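Side-chain contact in TSSL1 (Pseudomonas aeruginosa, PDB 4B62), which probably binds peptidoglycan through this OmpA-like module, serving as the cell-wall anchor of the type VI secretion system: residues Val31-Val35 against Asp36-Val40. Numbering follows the deposited sequence.
Sequences VEDAV and DRSVV. With EDO (1,2-ethanediol), chain B.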
loop_
_atom_site.group_PDB
_atom_site.type_symbol
_atom_site.label_atom_id
_atom_site.label_comp_id
_atom_site.label_asym_id
_atom_site.label_seq_id
_atom_site.Cartn_x
_atom_site.Cartn_y
_atom_site.Cartn_z
ATOM N N VAL A 31 -3.319 -3.236 -10.116
ATOM C CA VAL A 31 -1.931 -3.116 -10.540
ATOM C C VAL A 31 -1.868 -2.370 -11.861
ATOM O O VAL A 31 -2.544 -2.735 -12.825
ATOM C CB VAL A 31 -1.258 -4.492 -10.696
ATOM C CG1 VAL A 31 0.200 -4.350 -11.136
ATOM C CG2 VAL A 31 -1.339 -5.279 -9.398
ATOM N N GLU A 32 -1.074 -1.308 -11.872
ATOM C CA GLU A 32 -0.740 -0.572 -13.086
ATOM C C GLU A 32 0.689 -0.936 -13.469
ATOM O O GLU A 32 1.622 -0.563 -12.758
ATOM C CB GLU A 32 -0.859 0.939 -12.841
ATOM C CG GLU A 32 -0.548 1.776 -14.079
ATOM C CD GLU A 32 -0.494 3.294 -13.866
ATOM O OE1 GLU A 32 -0.703 3.800 -12.736
ATOM O OE2 GLU A 32 -0.225 3.994 -14.874
ATOM N N ASP A 33 0.860 -1.656 -14.580
ATOM C CA ASP A 33 2.182 -1.951 -15.127
ATOM C C ASP A 33 2.478 -0.856 -16.146
ATOM O O ASP A 33 2.023 -0.898 -17.299
ATOM C CB ASP A 33 2.233 -3.344 -15.760
ATOM C CG ASP A 33 2.232 -4.478 -14.731
ATOM O OD1 ASP A 33 2.718 -4.283 -13.599
ATOM O OD2 ASP A 33 1.771 -5.584 -15.075
ATOM N N ALA A 34 3.207 0.148 -15.675
ATOM C CA ALA A 34 3.525 1.349 -16.447
ATOM C C ALA A 34 4.902 1.226 -17.095
ATOM O O ALA A 34 5.608 0.226 -16.918
ATOM C CB ALA A 34 3.474 2.567 -15.537
ATOM N N VAL A 35 5.284 2.254 -17.854
ATOM C CA VAL A 35 6.521 2.224 -18.633
ATOM C C VAL A 35 7.789 2.011 -17.789
ATOM O O VAL A 35 8.717 1.324 -18.206
ATOM C CB VAL A 35 6.642 3.505 -19.508
ATOM C CG1 VAL A 35 6.717 4.771 -18.658
ATOM C CG2 VAL A 35 7.831 3.420 -20.449
ATOM N N ASP A 36 7.801 2.583 -16.588
ATOM C CA ASP A 36 8.997 2.645 -15.753
ATOM C C ASP A 36 8.765 2.220 -14.299
ATOM O O ASP A 36 9.655 2.371 -13.464
ATOM C CB ASP A 36 9.514 4.098 -15.769
ATOM C CG ASP A 36 8.452 5.128 -15.331
ATOM O OD1 ASP A 36 7.367 4.772 -14.817
ATOM O OD2 ASP A 36 8.706 6.331 -15.510
ATOM N N ARG A 37 7.567 1.701 -14.013
ATOM C CA ARG A 37 7.096 1.425 -12.659
ATOM C C ARG A 37 5.962 0.431 -12.754
ATOM O O ARG A 37 5.233 0.437 -13.744
ATOM C CB ARG A 37 6.436 2.674 -12.022
ATOM C CG ARG A 37 7.346 3.803 -11.575
ATOM C CD ARG A 37 6.530 5.039 -11.213
ATOM N NE ARG A 37 6.007 5.693 -12.410
ATOM C CZ ARG A 37 4.905 6.449 -12.472
ATOM N NH1 ARG A 37 4.148 6.696 -11.406
ATOM N NH2 ARG A 37 4.559 6.980 -13.630
ATOM N N SER A 38 5.805 -0.402 -11.726
ATOM C CA SER A 38 4.540 -1.090 -11.499
ATOM C C SER A 38 3.999 -0.568 -10.173
ATOM O O SER A 38 4.732 -0.512 -9.191
ATOM C CB SER A 38 4.729 -2.601 -11.478
ATOM O OG SER A 38 3.495 -3.277 -11.335
ATOM N N VAL A 39 2.729 -0.166 -10.168
ATOM C CA VAL A 39 2.102 0.419 -8.986
ATOM C C VAL A 39 0.984 -0.497 -8.510
ATOM O O VAL A 39 0.014 -0.742 -9.238
ATOM C CB VAL A 39 1.546 1.835 -9.255
ATOM C CG1 VAL A 39 1.021 2.440 -7.956
ATOM C CG2 VAL A 39 2.627 2.725 -9.873
ATOM N N VAL A 40 1.117 -0.993 -7.280
ATOM C CA VAL A 40 0.097 -1.840 -6.671
ATOM C C VAL A 40 -0.681 -0.986 -5.679
ATOM O O VAL A 40 -0.116 -0.480 -4.712
ATOM C CB VAL A 40 0.711 -3.042 -5.942
ATOM C CG1 VAL A 40 -0.394 -3.948 -5.407
ATOM C CG2 VAL A 40 1.667 -3.807 -6.847
HETATM C C1 EDO B . 3.299 6.426 -7.885
HETATM O O1 EDO B . 4.287 5.721 -8.658
HETATM C C2 EDO B . 2.485 7.422 -8.711
HETATM O O2 EDO B . 1.774 6.748 -9.761
#
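A beta hairpin at the edge of the mixed sheet of this OmpA-like, probably peptidoglycan-binding module pairs Glu32 with Val39 as an antiparallel hydrogen-bonded pair. Glu32 N gives its hydrogen to Val39 O at 2.9 Å, and Val39 N returns one to Glu32 O at 2.8 Å. Towards the turn, Ala34 N reaches Arg37 O at 2.8 Å, less straight at its hydrogen (139°), and Val35 and Asp36 carry the chain round between the strands.

Val31, Asp33, Ser38 and Val40 share one face. In the Ser38 conformer described here, one of two modelled, OG stands anti to the backbone N (chi1 -177°), which brings the hydroxyl up to Asp33: Ser38 OG donates to Asp33 OD1 at 2.6 Å, nearly in line with the carboxylate C-O bond, and lies 3.5 Å from Val31 CG1. Leu16 N on OD1 and Ala17 N on OD2 hold the Asp33 carboxylate and tie the N-terminal loop to the hairpin; Ser38 OG adds a third donor in that conformer. Val31 CG2 packs loosely against Val40 CG2, 4.2 Å away.

Beside the turn, Arg37 bends back at chi3 (-73°) and its NE forms a salt bridge with Asp36 OD1 at 2.9 Å, on the syn side but well out of the carboxylate plane. Arg37 NH1 donates to O1 of a 1,2-ethanediol, probably from the crystallisation liquor, at 2.9 Å.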